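Local structure of putative phosphohistidine phosphatase SixA (Agrobacterium tumefaciens, 2RFL) at residues L57-T62 with V84-M89. The protein is a putative SixA-type phosphohistidine phosphatase of the histidine phosphatase superfamily, probably removing phosphate from phosphorylated histidine. Numbering follows the deposited sequence.
Sequences LILSST and VYIDEM
Strands 57-60 and 82-85 pair in parallel, with L59 opposite V84 and S60 opposite Y85: V84 N donates to I58 O (2.8 Å), S60 N to V84 O (3.0 Å) and, just beyond the bridges, I86 N to S60 O with an N-H...O angle of 148°, against 165° for the other two. S60 O also receives a CA-H...O contact from Y85. On the sheet face carrying L59 and V84, L57 CD1 reaches V84 CG2 (3.8 Å), and L59 CB touches M89 SE (4.2 Å). On the opposite face S60 meets the ring of Y85. S60 CB lies obliquely against this ring, whose edge meets S61 O in the ring plane (CD1 to O, 3.4 Å). S60 OG donates a hydrogen bond to S61 O (2.8 Å), in the carbonyl plane and on a lone pair. Beyond the paired residues, a 3-10 turn at 87-89 brings selenomethionine M89 back against the backbone of L59 to S61. M89 SE lies 3.6 Å from L59 O, and the bend at chi3 (90°) turns CE toward the same oxygen. T62 CG2 packs on Y85 CB (3.6 Å), while T62 OG1 donates to D87 OD1, modelled doubtfully short. The two strands belong to one right-handed beta-alpha-beta crossover: helix 64-77 joins them and packs over the face of S60 and Y85, where R67 makes a cation-pi contact with Y85. S61 OG is hydrogen-bonded to H115, beyond strand 109-114, which flanks 57-60 on its other side; strand 82-85 ends the sheet.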
loop_
_atom_site.group_PDB
_atom_site.type_symbol
_atom_site.label_atom_id
_atom_site.label_comp_id
_atom_site.label_asym_id
_atom_site.label_seq_id
_atom_site.Cartn_x
_atom_site.Cartn_y
_atom_site.Cartn_z
ATOM N N LEU A 57 -3.974 -6.384 9.603
ATOM C CA LEU A 57 -2.530 -6.580 9.421
ATOM C C LEU A 57 -1.892 -5.635 8.355
ATOM O O LEU A 57 -2.415 -5.495 7.247
ATOM C CB LEU A 57 -2.261 -8.053 9.076
ATOM C CG LEU A 57 -0.843 -8.393 8.595
ATOM C CD1 LEU A 57 0.232 -8.409 9.680
ATOM C CD2 LEU A 57 -0.900 -9.703 7.838
ATOM N N ILE A 58 -0.782 -5.006 8.723
ATOM C CA ILE A 58 0.042 -4.206 7.810
ATOM C C ILE A 58 1.373 -4.882 7.507
ATOM O O ILE A 58 2.169 -5.076 8.429
ATOM C CB ILE A 58 0.396 -2.798 8.385
ATOM C CG1 ILE A 58 -0.861 -1.971 8.634
ATOM C CG2 ILE A 58 1.337 -2.039 7.437
ATOM C CD1 ILE A 58 -0.664 -0.851 9.617
ATOM N N LEU A 59 1.621 -5.203 6.220
ATOM C CA LEU A 59 2.924 -5.723 5.744
ATOM C C LEU A 59 3.693 -4.650 4.983
ATOM O O LEU A 59 3.218 -4.092 4.006
ATOM C CB LEU A 59 2.744 -6.946 4.858
ATOM C CG LEU A 59 1.974 -8.149 5.395
ATOM C CD1 LEU A 59 1.800 -9.301 4.398
ATOM C CD2 LEU A 59 2.645 -8.569 6.701
ATOM N N SER A 60 4.882 -4.327 5.457
ATOM C CA SER A 60 5.634 -3.185 4.915
ATOM C C SER A 60 7.065 -3.565 4.624
ATOM O O SER A 60 7.622 -4.389 5.325
ATOM C CB SER A 60 5.653 -2.030 5.920
ATOM O OG SER A 60 6.485 -0.930 5.509
ATOM N N SER A 61 7.645 -2.939 3.598
ATOM C CA SER A 61 9.087 -2.860 3.422
ATOM C C SER A 61 9.754 -2.383 4.729
ATOM O O SER A 61 9.176 -1.620 5.542
ATOM C CB SER A 61 9.435 -1.903 2.249
ATOM O OG SER A 61 10.838 -1.708 1.997
ATOM N N THR A 62 10.982 -2.830 4.917
ATOM C CA THR A 62 11.773 -2.364 5.987
ATOM C C THR A 62 12.410 -1.036 5.604
ATOM O O THR A 62 12.966 -0.384 6.479
ATOM C CB THR A 62 12.854 -3.402 6.325
ATOM O OG1 THR A 62 13.403 -3.896 5.103
ATOM C CG2 THR A 62 12.246 -4.543 7.075
ATOM N N VAL A 84 4.050 -5.974 10.348
ATOM C CA VAL A 84 5.243 -6.781 10.145
ATOM C C VAL A 84 6.131 -6.241 9.030
ATOM O O VAL A 84 5.663 -5.822 7.954
ATOM C CB VAL A 84 4.888 -8.208 9.828
ATOM C CG1 VAL A 84 4.356 -8.897 11.074
ATOM C CG2 VAL A 84 3.880 -8.167 8.717
ATOM N N TYR A 85 7.423 -6.297 9.313
ATOM C CA TYR A 85 8.434 -5.801 8.421
ATOM C C TYR A 85 9.243 -6.891 7.711
ATOM O O TYR A 85 9.743 -7.813 8.321
ATOM C CB TYR A 85 9.320 -4.855 9.186
ATOM C CG TYR A 85 8.580 -3.618 9.607
ATOM C CD1 TYR A 85 8.318 -2.614 8.689
ATOM C CD2 TYR A 85 8.112 -3.470 10.917
ATOM C CE1 TYR A 85 7.638 -1.461 9.067
ATOM C CE2 TYR A 85 7.436 -2.320 11.306
ATOM C CZ TYR A 85 7.204 -1.327 10.372
ATOM O OH TYR A 85 6.549 -0.189 10.723
ATOM N N ILE A 86 9.354 -6.731 6.404
ATOM C CA ILE A 86 9.755 -7.762 5.510
ATOM C C ILE A 86 10.724 -7.117 4.556
ATOM O O ILE A 86 10.299 -6.399 3.639
ATOM C CB ILE A 86 8.511 -8.264 4.742
ATOM C CG1 ILE A 86 7.456 -8.803 5.739
ATOM C CG2 ILE A 86 8.900 -9.260 3.606
ATOM C CD1 ILE A 86 6.309 -9.482 5.138
ATOM N N ASP A 87 12.019 -7.358 4.786
ATOM C CA ASP A 87 13.107 -6.786 3.980
ATOM C C ASP A 87 12.918 -7.084 2.484
ATOM O O ASP A 87 13.176 -6.228 1.634
ATOM C CB ASP A 87 14.489 -7.316 4.434
ATOM C CG ASP A 87 15.085 -6.573 5.668
ATOM O OD1 ASP A 87 15.252 -5.335 5.694
ATOM O OD2 ASP A 87 15.462 -7.274 6.620
ATOM N N GLU A 88 12.422 -8.285 2.187
ATOM C CA GLU A 88 12.211 -8.763 0.815
ATOM C C GLU A 88 11.079 -8.042 0.025
ATOM O O GLU A 88 10.813 -8.351 -1.142
ATOM C CB GLU A 88 11.992 -10.273 0.854
ATOM C CG GLU A 88 12.462 -11.014 -0.386
ATOM C CD GLU A 88 13.933 -11.351 -0.362
ATOM O OE1 GLU A 88 14.688 -10.685 0.382
ATOM O OE2 GLU A 88 14.348 -12.278 -1.092
HETATM N N MSE A 89 10.429 -7.087 0.682
HETATM C CA MSE A 89 9.501 -6.189 0.007
HETATM C C MSE A 89 10.234 -5.006 -0.616
HETATM O O MSE A 89 9.674 -4.280 -1.438
HETATM C CB MSE A 89 8.434 -5.689 0.985
HETATM C CG MSE A 89 7.240 -6.620 1.127
HETATM SE SE MSE A 89 5.813 -5.851 2.213
HETATM C CE MSE A 89 4.799 -4.970 0.800
#